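Local coordinates for protein xylulokinase (Brucella ovis, PDB 5VM1) that probably transfers the terminal phosphate of ATP to D-xylulose, yielding D-xylulose 5-phosphate and ADP, at residues R125-N130 and A195-K200; S175-S180 and G189-S194; H258-L263 and V268-N273; H285-A290 and T294-G299; A437-L442 and T452-P457. One frame throughout, in Å; residues are numbered along the deposited sequence.

How the contacts relate
From the N terminus, contact 1 opens first, at helix 122-128, and closes a long loop when the chain reaches helix 195-200. Contact 2 nests inside that loop, strand 192-193 running almost directly into the second helix of contact 1; both lie in the N-terminal FGGY region. The other three follow in series. Contacts 3 and 4 are successive hairpins of the C-terminal region, joined into one mixed sheet where strand 267-273 pairs with strand 295-301. The second hairpin also meets the N-terminal region, N130 OD1 of contact 1 probably bonding to A286 N and R191 NH1 of contact 2 to T294 O. Contact 5 closes last, between helix 433-446 and segment 452-457, its L440 touching A290 of contact 4.

Contact 1 of 5, residues R125-N130 and A195-K200; sequences RAITGN and AELLAK
I127 lies along L197, the two side chains running antiparallel alongside each other, with I127 CG2 3.6 Å from L197 CD1. The same methyl of L197 is met by T128 CG2, also at 3.6 Å, so one leucine branch fits against two consecutive residues of the facing helix. The other branch, CD2, lies 4.1 Å from I127 CD1. That end of the isoleucine continues outward to E196, whose OE1 is 3.6 Å from I127 CD1; here the apolar seam passes into a charged margin. E196 OE2 has a long salt bridge to K200, which is also paired with D121.

T128 divides its labour. With chi1 at 77°, its methyl is left facing L197 while OG1 turns back to its own chain, bonding to F124 O and accepting from N130 N at 3.0 Å in an ST turn. This turn, with G129 at positive phi, marks where the helix stops. Within the N-terminal FGGY region the contact is a small helix-to-helix seam: L197 also reaches A123 and F124 of helix 122-128, S194 just ahead of helix 195-200 touches I127, and T188 binds the end of helix 122-128.

Contact 2 of 5, residues S175-S180 and G189-S194; sequences SDMSDS and GARRWS
M177 and S180, the residues that meet R191 and W193, stand on a short N-capped helix that follows directly from strand 174-176 in the N-terminal FGGY region. S175 OG, still on the strand, accepts from S180 OG at 3.0 Å and also bonds to D163, which ties the strand to the end of the helical turn. D176 is the N-cap. Its OD2 takes the hydroxyl of S178 on the syn lone pair, S178 OG lying 2.7 Å from D176 OD2, while S178 N approaches the same OD2 from well above the carboxylate plane. OD1 makes a weak bond to D179 N, and K162 forms salt bridges with both aspartates.

M177 is the main point of contact. Its chain bends at chi2 (-54°) and crosses the side chain of R191 at about a right angle, leaving M177 CG 4.0 Å from R191 NE and the terminal methyl beside the arginine's own carbonyl. The guanidinium has a salt bridge to E213, a bond to T294 O and a cation-pi contact with W295, so the methionine packs against a well-held group. S178 OG also bonds to G242 N, linking the helix to strand 236-242. S180 ends the walk near the predicted substrate residue M87. While the indole NE1 is bonded to P209 O, the far rim of the ring comes up obliquely to the serine, W193 CH2 lying 3.4 Å from S180 OG.

Contact 3 of 5, residues H258-L263 and V268-N273; sequences HAFVSL and VLFAAN
The ring of F260 carries F270 CB over one face, 3.5 Å from the ring centroid and 17° off the normal, a CH-pi contact. Beyond that carbon the F270 ring lies nearly parallel to the F260 ring, at 8°, but is displaced so far that little of one covers the other, their centroids 5.1 Å apart. F270 in turn stacks on H296 and makes an edge-to-face pair with H289. The torsions explain the offset: F260 CG sits between backbone N and carbonyl carbon (chi1 75°), folding its ring over the partner strand, whereas F270 extends its own ring away.

Beneath the aromatics is an antiparallel beta hairpin. F260 and F270 form a hydrogen-bonded pair, with F270 N 2.8 Å from F260 O and F260 N 2.9 Å from F270 O; S262 and V268 form the next such pair. Between them, V261 and L269 are a non-hydrogen-bonded pair, V261 CB lying 4.1 Å from L269 CD1.

The hairpin is interior to the mixed sheet of this actin-like domain, flanked by strands 399-402 and 295-301. Helix 243-251 packs on the face of F260, V268 and F270, and helix 367-390 on that of V261, L269 and A271.

Contact 4 of 5, residues H285-A290 and T294-G299; sequences HAFCHA and TWHQMG
T294 O is gripped twice, by the backbone of H289 and by R191 NH1 from the N-terminal region. H289 N lies 3.0 Å from T294 O and stands 38° above the carbonyl plane, the last backbone bond before the connecting turn and less regular in geometry than those of the strands. Alongside it the two side chains point the same way, T294 CG2 being 3.6 Å from H289 CB. The histidine ring is fixed at both nitrogens, ND1 accepting from A290 N and NE2 bonded to T253 O.

H296 turns its edge toward the face of that ring, the planes at 71°. Its chi1 of 78° folds the imidazole back over the partner strand, bringing H296 NE2 3.4 Å from F287 CB, at the edge of the phenyl ring and near its plane, while CD2 lies beside C288 O and ND1 makes a weak bond to Q297 O. F287 and H296 share a face of the antiparallel beta hairpin that makes the outer margin of the seven-stranded sheet, and H289 joins them from the turn to make an aromatic cluster. F287 and H296 are also a hydrogen-bonded pair, H296 N lying 2.7 Å from F287 O; H285 and M298 form another.

M298 CE also lies at the phenyl edge, 3.4 Å from F287 CE2. F287 itself is near M87, predicted to bind substrate. Away from this cluster C288 SG approaches the W295 indole obliquely, 4.5 Å from the centroid of its five-membered ring, a sulfur-aromatic contact.

Contact 5 of 5, residues A437-L442 and T452-P457; sequences AARLGL and TICTPP
R439 stretches from its helix straight to the backbone of T455, crossing the threonine side chain at about a right angle and presenting the end of its guanidinium to the carbonyl. Both terminal nitrogens grip a single atom: R439 NH1 lies 2.8 Å from T455 O, on a lone pair in the carbonyl plane, and R439 NH2 lies 3.1 Å from the same T455 O, tilted from that plane. The oxygen is itself within 1° of the guanidinium plane. A chi1 of -83° aims the chain, and its extension from CG to NE gives the reach. The threonine hydroxyl adds a weak bond to NH2.

One face of the flat group is covered by the turn it grips: I453 O and C454 CA lie over it, 3.0 and 3.3 Å above the plane and toward its rim. That turn is an inverse gamma turn centred on C454, T455 N bonding to I453 O. One helical turn away, L442 meets I453 at an oblique angle, its CD2 lodged between two methyls: L442 CD2 is 3.7 Å from I453 CD1, and CG2 is equally near.

The contact joins the irregular segment after helix 450-453 to helix 433-446, with C249 of helix 243-251 beside it. The buried guanidinium is met by neutral oxygens, T455 O and OG1, Q29 OE1 at NE and C249 O at NH1, so its positive charge is probably stabilised by the negative ends of several carbonyl dipoles.

Contact 1 of 5, residues R125-N130 and A195-K200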
# COMPACT_ATOMS: atom_id res chain seq x y z
N ARG A 125 11.27 15.90 -6.09
CA ARG A 125 10.68 15.06 -7.14
C ARG A 125 11.72 14.54 -8.10
O ARG A 125 11.53 13.46 -8.68
CB ARG A 125 9.58 15.74 -7.93
CG ARG A 125 9.98 16.93 -8.70
CD ARG A 125 9.11 18.01 -8.18
NE ARG A 125 8.42 17.49 -7.00
CZ ARG A 125 7.13 17.27 -6.95
NH1 ARG A 125 6.40 17.53 -8.02
NH2 ARG A 125 6.61 16.78 -5.85
N ALA A 126 12.80 15.29 -8.32
CA ALA A 126 13.84 14.83 -9.23
C ALA A 126 14.53 13.60 -8.66
O ALA A 126 14.78 12.63 -9.39
CB ALA A 126 14.82 15.96 -9.49
N ILE A 127 14.81 13.58 -7.36
CA ILE A 127 15.54 12.46 -6.77
C ILE A 127 14.60 11.33 -6.33
O ILE A 127 14.90 10.15 -6.52
CB ILE A 127 16.43 12.97 -5.62
CG1 ILE A 127 17.45 13.97 -6.17
CG2 ILE A 127 17.15 11.82 -4.95
CD1 ILE A 127 18.45 14.54 -5.15
N THR A 128 13.44 11.64 -5.75
CA THR A 128 12.53 10.57 -5.35
C THR A 128 11.53 10.17 -6.42
O THR A 128 11.01 9.06 -6.37
CB THR A 128 11.70 10.96 -4.11
OG1 THR A 128 10.65 11.86 -4.50
CG2 THR A 128 12.52 11.60 -3.00
N GLY A 129 11.24 11.05 -7.39
CA GLY A 129 10.17 10.82 -8.35
C GLY A 129 8.76 10.92 -7.80
O GLY A 129 7.82 10.53 -8.50
N ASN A 130 8.58 11.43 -6.59
CA ASN A 130 7.27 11.46 -5.95
C ASN A 130 6.99 12.82 -5.31
O ASN A 130 7.90 13.57 -4.95
CB ASN A 130 7.13 10.36 -4.87
CG ASN A 130 7.30 8.95 -5.43
OD1 ASN A 130 6.40 8.42 -6.06
ND2 ASN A 130 8.47 8.33 -5.17
N ALA A 195 22.28 11.69 -0.20
CA ALA A 195 22.86 12.54 0.83
C ALA A 195 22.27 13.94 0.77
O ALA A 195 22.10 14.59 1.80
CB ALA A 195 24.38 12.56 0.71
N GLU A 196 22.00 14.43 -0.45
CA GLU A 196 21.47 15.78 -0.62
C GLU A 196 20.13 15.95 0.11
O GLU A 196 19.92 16.95 0.80
CB GLU A 196 21.34 16.11 -2.11
CG GLU A 196 20.83 17.52 -2.42
CD GLU A 196 20.72 17.83 -3.92
OE1 GLU A 196 21.09 16.96 -4.74
OE2 GLU A 196 20.31 18.95 -4.28
N LEU A 197 19.23 14.97 -0.02
CA LEU A 197 17.91 15.05 0.62
C LEU A 197 18.00 14.87 2.13
O LEU A 197 17.24 15.49 2.89
CB LEU A 197 16.96 14.00 0.03
CG LEU A 197 16.64 14.03 -1.46
CD1 LEU A 197 15.65 12.93 -1.83
CD2 LEU A 197 16.13 15.41 -1.91
N LEU A 198 18.90 13.98 2.58
CA LEU A 198 19.09 13.78 4.01
C LEU A 198 19.58 15.05 4.69
O LEU A 198 19.08 15.43 5.76
CB LEU A 198 20.07 12.62 4.23
CG LEU A 198 19.50 11.21 4.02
CD1 LEU A 198 20.62 10.20 3.97
CD2 LEU A 198 18.45 10.83 5.06
N ALA A 199 20.56 15.73 4.09
CA ALA A 199 21.06 16.98 4.67
C ALA A 199 19.98 18.05 4.78
O ALA A 199 19.99 18.85 5.73
CB ALA A 199 22.21 17.50 3.82
N LYS A 200 19.02 18.07 3.84
CA LYS A 200 17.98 19.09 3.82
C LYS A 200 16.95 18.90 4.93
O LYS A 200 16.20 19.83 5.24
CB LYS A 200 17.27 19.03 2.45
CG LYS A 200 18.15 19.44 1.30
CD LYS A 200 17.46 19.45 -0.06
CE LYS A 200 18.21 20.41 -0.97
NZ LYS A 200 17.62 20.50 -2.30

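Contact 2 of 5, residues S175-S180 and G189-S194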
# COMPACT_ATOMS: atom_id res chain seq x y z
N SER A 175 16.90 -1.98 5.87
CA SER A 175 15.63 -1.76 5.20
C SER A 175 15.74 -2.22 3.75
O SER A 175 16.84 -2.36 3.20
CB SER A 175 15.28 -0.27 5.23
OG SER A 175 13.92 -0.07 4.89
N ASP A 176 14.58 -2.42 3.11
CA ASP A 176 14.52 -2.82 1.71
C ASP A 176 14.22 -1.61 0.83
O ASP A 176 13.83 -0.55 1.32
CB ASP A 176 13.49 -3.93 1.48
CG ASP A 176 12.05 -3.40 1.33
OD1 ASP A 176 11.49 -2.95 2.35
OD2 ASP A 176 11.48 -3.45 0.22
N MET A 177 14.44 -1.77 -0.48
CA MET A 177 14.29 -0.64 -1.40
C MET A 177 12.87 -0.09 -1.44
O MET A 177 12.69 1.13 -1.46
CB MET A 177 14.74 -1.04 -2.80
CG MET A 177 16.21 -1.38 -2.88
SD MET A 177 17.27 -0.06 -2.25
CE MET A 177 18.85 -0.88 -2.27
N SER A 178 11.85 -0.98 -1.42
CA SER A 178 10.46 -0.54 -1.65
C SER A 178 9.93 0.26 -0.50
O SER A 178 9.15 1.20 -0.69
CB SER A 178 9.55 -1.74 -1.92
OG SER A 178 9.20 -2.44 -0.73
N ASP A 179 10.33 -0.09 0.71
CA ASP A 179 9.86 0.64 1.87
C ASP A 179 10.61 1.95 1.99
O ASP A 179 10.02 2.98 2.37
CB ASP A 179 10.06 -0.24 3.11
CG ASP A 179 8.91 -0.14 4.13
OD1 ASP A 179 7.98 0.71 4.00
OD2 ASP A 179 8.93 -0.98 5.06
N SER A 180 11.88 1.95 1.64
CA SER A 180 12.68 3.14 1.79
C SER A 180 12.42 4.17 0.70
O SER A 180 12.64 5.37 0.94
CB SER A 180 14.14 2.74 1.87
OG SER A 180 14.42 2.30 3.19
N GLY A 189 15.51 5.95 -8.52
CA GLY A 189 16.08 5.38 -9.72
C GLY A 189 17.41 4.71 -9.50
O GLY A 189 17.75 3.75 -10.20
N ALA A 190 18.19 5.20 -8.54
CA ALA A 190 19.51 4.66 -8.24
C ALA A 190 19.50 3.60 -7.14
O ALA A 190 20.53 2.96 -6.94
CB ALA A 190 20.46 5.79 -7.83
N ARG A 191 18.38 3.42 -6.42
CA ARG A 191 18.27 2.44 -5.34
C ARG A 191 19.33 2.67 -4.24
O ARG A 191 19.92 1.74 -3.70
CB ARG A 191 18.36 1.02 -5.91
CG ARG A 191 17.33 0.78 -7.00
CD ARG A 191 17.37 -0.60 -7.55
NE ARG A 191 16.56 -1.59 -6.82
CZ ARG A 191 15.27 -1.83 -7.07
NH1 ARG A 191 14.64 -1.13 -7.99
NH2 ARG A 191 14.62 -2.78 -6.39
N ARG A 192 19.57 3.93 -3.91
CA ARG A 192 20.57 4.29 -2.92
C ARG A 192 20.02 5.49 -2.17
O ARG A 192 19.16 6.22 -2.68
CB ARG A 192 21.96 4.59 -3.58
N TRP A 193 20.54 5.73 -0.96
CA TRP A 193 20.18 6.94 -0.23
C TRP A 193 20.70 8.19 -0.95
O TRP A 193 21.73 8.18 -1.64
CB TRP A 193 20.76 6.90 1.20
CG TRP A 193 20.10 5.89 2.14
CD1 TRP A 193 20.71 4.85 2.81
CD2 TRP A 193 18.72 5.83 2.51
NE1 TRP A 193 19.79 4.16 3.56
CE2 TRP A 193 18.56 4.75 3.40
CE3 TRP A 193 17.60 6.61 2.20
CZ2 TRP A 193 17.33 4.41 3.96
CZ3 TRP A 193 16.36 6.27 2.76
CH2 TRP A 193 16.24 5.18 3.62
N SER A 194 19.97 9.29 -0.79
CA SER A 194 20.39 10.59 -1.30
C SER A 194 20.98 11.40 -0.14
O SER A 194 20.26 11.75 0.81
CB SER A 194 19.22 11.34 -1.93
OG SER A 194 19.56 12.70 -2.18

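Contact 3 of 5, residues H258-L263 and V268-N273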
# COMPACT_ATOMS: atom_id res chain seq x y z
N HIS A 258 1.89 -5.89 -15.46
CA HIS A 258 0.96 -6.57 -14.58
C HIS A 258 0.49 -5.62 -13.49
O HIS A 258 1.30 -4.90 -12.89
CB HIS A 258 1.61 -7.81 -13.97
CG HIS A 258 1.71 -8.95 -14.93
ND1 HIS A 258 1.11 -10.17 -14.69
CD2 HIS A 258 2.33 -9.05 -16.13
CE1 HIS A 258 1.36 -10.98 -15.71
NE2 HIS A 258 2.09 -10.32 -16.59
N ALA A 259 -0.81 -5.63 -13.23
CA ALA A 259 -1.39 -4.65 -12.32
C ALA A 259 -2.50 -5.26 -11.48
O ALA A 259 -3.18 -6.20 -11.87
CB ALA A 259 -1.91 -3.43 -13.10
N PHE A 260 -2.66 -4.71 -10.28
CA PHE A 260 -3.83 -4.99 -9.48
C PHE A 260 -4.50 -3.69 -9.08
O PHE A 260 -3.85 -2.67 -8.86
CB PHE A 260 -3.51 -5.85 -8.24
CG PHE A 260 -2.82 -5.11 -7.11
CD1 PHE A 260 -3.50 -4.20 -6.32
CD2 PHE A 260 -1.51 -5.43 -6.76
CE1 PHE A 260 -2.86 -3.55 -5.26
CE2 PHE A 260 -0.86 -4.80 -5.70
CZ PHE A 260 -1.54 -3.86 -4.94
N VAL A 261 -5.82 -3.75 -8.95
CA VAL A 261 -6.62 -2.64 -8.43
C VAL A 261 -7.25 -3.09 -7.13
O VAL A 261 -7.85 -4.17 -7.05
CB VAL A 261 -7.69 -2.17 -9.44
CG1 VAL A 261 -8.60 -3.33 -9.88
CG2 VAL A 261 -8.48 -0.99 -8.86
N SER A 262 -7.09 -2.28 -6.10
CA SER A 262 -7.57 -2.57 -4.76
C SER A 262 -8.76 -1.66 -4.45
O SER A 262 -8.61 -0.44 -4.37
CB SER A 262 -6.45 -2.37 -3.76
OG SER A 262 -6.96 -2.43 -2.45
N LEU A 263 -9.94 -2.25 -4.30
CA LEU A 263 -11.13 -1.47 -3.96
C LEU A 263 -11.31 -1.45 -2.45
O LEU A 263 -12.35 -1.84 -1.91
CB LEU A 263 -12.37 -2.02 -4.65
CG LEU A 263 -12.25 -1.90 -6.17
CD1 LEU A 263 -13.38 -2.63 -6.83
CD2 LEU A 263 -12.19 -0.46 -6.62
N VAL A 268 -6.43 1.73 -4.93
CA VAL A 268 -5.03 1.70 -5.34
C VAL A 268 -4.91 0.93 -6.64
O VAL A 268 -5.41 -0.20 -6.75
CB VAL A 268 -4.10 1.08 -4.27
CG1 VAL A 268 -2.73 0.92 -4.83
CG2 VAL A 268 -4.03 1.98 -3.06
N LEU A 269 -4.24 1.53 -7.61
CA LEU A 269 -3.89 0.88 -8.86
C LEU A 269 -2.38 0.66 -8.82
O LEU A 269 -1.62 1.63 -8.80
CB LEU A 269 -4.31 1.76 -10.04
CG LEU A 269 -4.12 1.23 -11.45
CD1 LEU A 269 -5.06 0.04 -11.68
CD2 LEU A 269 -4.40 2.32 -12.46
N PHE A 270 -1.95 -0.60 -8.75
CA PHE A 270 -0.55 -0.97 -8.57
C PHE A 270 -0.07 -1.64 -9.84
O PHE A 270 -0.62 -2.66 -10.24
CB PHE A 270 -0.35 -1.92 -7.40
CG PHE A 270 1.12 -2.26 -7.11
CD1 PHE A 270 1.86 -3.06 -7.95
CD2 PHE A 270 1.73 -1.79 -5.93
CE1 PHE A 270 3.18 -3.37 -7.66
CE2 PHE A 270 3.05 -2.09 -5.63
CZ PHE A 270 3.76 -2.90 -6.50
N ALA A 271 0.97 -1.08 -10.44
CA ALA A 271 1.55 -1.62 -11.65
C ALA A 271 3.04 -1.87 -11.42
O ALA A 271 3.77 -0.96 -10.98
CB ALA A 271 1.33 -0.65 -12.81
N ALA A 272 3.50 -3.08 -11.75
CA ALA A 272 4.92 -3.38 -11.68
C ALA A 272 5.62 -2.87 -12.94
O ALA A 272 5.07 -2.95 -14.04
CB ALA A 272 5.12 -4.88 -11.50
N ASN A 273 6.85 -2.34 -12.76
CA ASN A 273 7.66 -1.76 -13.83
C ASN A 273 9.04 -2.41 -13.97
O ASN A 273 9.70 -2.74 -12.98
CB ASN A 273 7.91 -0.25 -13.64
CG ASN A 273 6.64 0.57 -13.51
OD1 ASN A 273 6.63 1.60 -12.84
ND2 ASN A 273 5.56 0.13 -14.15

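Contact 4 of 5, residues H285-A290 and T294-G299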
# COMPACT_ATOMS: atom_id res chain seq x y z
N HIS A 285 2.58 7.69 -7.85
CA HIS A 285 3.76 7.29 -7.07
C HIS A 285 4.60 6.30 -7.87
O HIS A 285 4.06 5.44 -8.58
CB HIS A 285 3.35 6.68 -5.72
CG HIS A 285 2.78 7.70 -4.79
ND1 HIS A 285 3.50 8.79 -4.36
CD2 HIS A 285 1.54 7.84 -4.28
CE1 HIS A 285 2.74 9.54 -3.58
NE2 HIS A 285 1.54 9.00 -3.53
N ALA A 286 5.92 6.44 -7.77
CA ALA A 286 6.87 5.50 -8.38
C ALA A 286 7.88 5.10 -7.31
O ALA A 286 8.65 5.94 -6.83
CB ALA A 286 7.59 6.08 -9.60
N PHE A 287 7.87 3.82 -6.95
CA PHE A 287 8.69 3.30 -5.89
C PHE A 287 9.43 2.08 -6.41
O PHE A 287 8.99 1.42 -7.36
CB PHE A 287 7.87 2.86 -4.67
CG PHE A 287 7.13 3.97 -3.98
CD1 PHE A 287 7.74 5.17 -3.69
CD2 PHE A 287 5.81 3.78 -3.57
CE1 PHE A 287 7.04 6.18 -3.01
CE2 PHE A 287 5.11 4.78 -2.90
CZ PHE A 287 5.73 5.98 -2.62
N CYS A 288 10.52 1.74 -5.71
CA CYS A 288 11.16 0.45 -5.93
C CYS A 288 10.22 -0.68 -5.54
O CYS A 288 9.40 -0.55 -4.63
CB CYS A 288 12.45 0.32 -5.11
SG CYS A 288 13.66 1.65 -5.34
N HIS A 289 10.33 -1.80 -6.25
CA HIS A 289 9.62 -3.01 -5.87
C HIS A 289 10.46 -3.79 -4.86
O HIS A 289 11.55 -3.38 -4.48
CB HIS A 289 9.32 -3.86 -7.10
CG HIS A 289 8.08 -4.68 -6.97
ND1 HIS A 289 7.67 -5.24 -5.78
CD2 HIS A 289 7.18 -5.09 -7.90
CE1 HIS A 289 6.58 -5.95 -5.97
NE2 HIS A 289 6.26 -5.89 -7.25
N ALA A 290 9.94 -4.91 -4.39
CA ALA A 290 10.71 -5.75 -3.48
C ALA A 290 11.73 -6.59 -4.22
O ALA A 290 12.54 -7.25 -3.57
CB ALA A 290 9.81 -6.67 -2.67
N THR A 294 13.77 -3.90 -10.20
CA THR A 294 12.32 -3.85 -10.42
C THR A 294 11.72 -2.67 -9.67
O THR A 294 12.13 -2.37 -8.55
CB THR A 294 11.67 -5.17 -9.97
OG1 THR A 294 12.32 -6.28 -10.63
CG2 THR A 294 10.22 -5.18 -10.28
N TRP A 295 10.77 -1.98 -10.30
CA TRP A 295 10.10 -0.82 -9.73
C TRP A 295 8.60 -1.04 -9.78
O TRP A 295 8.11 -2.09 -10.22
CB TRP A 295 10.46 0.47 -10.49
CG TRP A 295 11.78 1.03 -10.11
CD1 TRP A 295 12.01 2.08 -9.25
CD2 TRP A 295 13.06 0.58 -10.55
NE1 TRP A 295 13.36 2.30 -9.13
CE2 TRP A 295 14.03 1.41 -9.92
CE3 TRP A 295 13.49 -0.44 -11.41
CZ2 TRP A 295 15.39 1.23 -10.13
CZ3 TRP A 295 14.84 -0.61 -11.62
CH2 TRP A 295 15.77 0.22 -10.99
N HIS A 296 7.84 -0.04 -9.31
CA HIS A 296 6.40 -0.06 -9.51
C HIS A 296 5.82 1.34 -9.44
O HIS A 296 6.37 2.24 -8.82
CB HIS A 296 5.68 -0.97 -8.50
CG HIS A 296 5.51 -0.36 -7.14
ND1 HIS A 296 4.42 0.40 -6.80
CD2 HIS A 296 6.28 -0.43 -6.03
CE1 HIS A 296 4.54 0.80 -5.54
NE2 HIS A 296 5.65 0.29 -5.05
N GLN A 297 4.64 1.46 -10.04
CA GLN A 297 3.83 2.66 -9.98
C GLN A 297 2.61 2.43 -9.09
O GLN A 297 2.13 1.31 -8.92
CB GLN A 297 3.39 3.09 -11.38
CG GLN A 297 4.44 3.87 -12.09
CD GLN A 297 4.36 3.74 -13.58
OE1 GLN A 297 3.71 2.84 -14.12
NE2 GLN A 297 5.01 4.67 -14.27
N MET A 298 2.09 3.53 -8.55
CA MET A 298 0.93 3.45 -7.67
C MET A 298 0.05 4.65 -7.97
O MET A 298 0.49 5.79 -7.83
CB MET A 298 1.35 3.43 -6.20
CG MET A 298 0.84 2.25 -5.43
SD MET A 298 0.90 2.51 -3.66
CE MET A 298 2.63 2.50 -3.28
N GLY A 299 -1.16 4.40 -8.46
CA GLY A 299 -2.18 5.42 -8.56
C GLY A 299 -3.09 5.30 -7.35
O GLY A 299 -3.51 4.20 -6.99

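Contact 5 of 5, residues A437-L442 and T452-P457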
# COMPACT_ATOMS: atom_id res chain seq x y z
N ALA A 437 5.08 -11.45 2.28
CA ALA A 437 6.17 -11.53 3.24
C ALA A 437 6.65 -12.98 3.40
O ALA A 437 7.85 -13.25 3.33
CB ALA A 437 5.70 -10.93 4.56
N ALA A 438 5.73 -13.94 3.54
CA ALA A 438 6.16 -15.33 3.60
C ALA A 438 6.94 -15.71 2.35
O ALA A 438 8.03 -16.28 2.44
CB ALA A 438 4.95 -16.25 3.76
N ARG A 439 6.44 -15.32 1.18
CA ARG A 439 7.14 -15.57 -0.07
C ARG A 439 8.53 -14.93 -0.09
O ARG A 439 9.49 -15.56 -0.54
CB ARG A 439 6.30 -15.06 -1.24
CG ARG A 439 5.24 -16.01 -1.69
CD ARG A 439 4.46 -15.45 -2.86
NE ARG A 439 3.96 -16.52 -3.70
CZ ARG A 439 3.28 -16.33 -4.82
NH1 ARG A 439 3.02 -15.10 -5.23
NH2 ARG A 439 2.88 -17.36 -5.53
N LEU A 440 8.66 -13.70 0.41
CA LEU A 440 9.99 -13.09 0.43
C LEU A 440 10.91 -13.86 1.38
O LEU A 440 12.08 -14.10 1.06
CB LEU A 440 9.88 -11.61 0.81
CG LEU A 440 9.27 -10.67 -0.26
CD1 LEU A 440 8.97 -9.26 0.24
CD2 LEU A 440 10.14 -10.59 -1.50
N GLY A 441 10.37 -14.35 2.49
CA GLY A 441 11.16 -15.20 3.35
C GLY A 441 11.58 -16.48 2.64
O GLY A 441 12.73 -16.92 2.79
N LEU A 442 10.69 -17.06 1.82
CA LEU A 442 11.07 -18.26 1.08
C LEU A 442 12.16 -17.95 0.07
O LEU A 442 13.08 -18.75 -0.13
CB LEU A 442 9.85 -18.86 0.36
CG LEU A 442 9.96 -20.13 -0.51
CD1 LEU A 442 8.58 -20.77 -0.63
CD2 LEU A 442 10.53 -19.94 -1.91
N THR A 452 10.29 -16.62 -10.06
CA THR A 452 9.67 -17.94 -10.11
C THR A 452 8.86 -18.24 -8.86
O THR A 452 8.01 -19.13 -8.89
CB THR A 452 10.71 -19.05 -10.34
OG1 THR A 452 11.52 -19.25 -9.17
CG2 THR A 452 11.62 -18.67 -11.49
N ILE A 453 9.04 -17.49 -7.78
CA ILE A 453 8.29 -17.74 -6.55
C ILE A 453 6.99 -16.95 -6.51
O ILE A 453 5.93 -17.48 -6.19
CB ILE A 453 9.19 -17.44 -5.33
CG1 ILE A 453 10.44 -18.32 -5.39
CG2 ILE A 453 8.44 -17.69 -4.06
CD1 ILE A 453 10.15 -19.78 -5.62
N CYS A 454 7.05 -15.66 -6.85
CA CYS A 454 5.91 -14.76 -6.75
C CYS A 454 4.99 -14.91 -7.96
O CYS A 454 4.90 -14.05 -8.84
CB CYS A 454 6.39 -13.33 -6.61
SG CYS A 454 7.37 -13.03 -5.13
N THR A 455 4.23 -16.02 -7.96
CA THR A 455 3.31 -16.41 -9.02
C THR A 455 1.92 -15.84 -8.75
O THR A 455 1.56 -15.55 -7.60
CB THR A 455 3.22 -17.94 -9.14
OG1 THR A 455 2.77 -18.52 -7.91
CG2 THR A 455 4.58 -18.57 -9.52
N PRO A 456 1.12 -15.61 -9.79
CA PRO A 456 -0.26 -15.16 -9.56
C PRO A 456 -1.08 -16.29 -8.95
O PRO A 456 -0.74 -17.47 -9.09
CB PRO A 456 -0.76 -14.80 -10.97
CG PRO A 456 0.11 -15.60 -11.90
CD PRO A 456 1.46 -15.69 -11.22
N PRO A 457 -2.14 -15.96 -8.22
CA PRO A 457 -3.01 -17.01 -7.68
C PRO A 457 -3.92 -17.56 -8.76
O PRO A 457 -4.01 -17.03 -9.86
CB PRO A 457 -3.81 -16.29 -6.59
CG PRO A 457 -3.80 -14.85 -7.02
CD PRO A 457 -2.47 -14.63 -7.68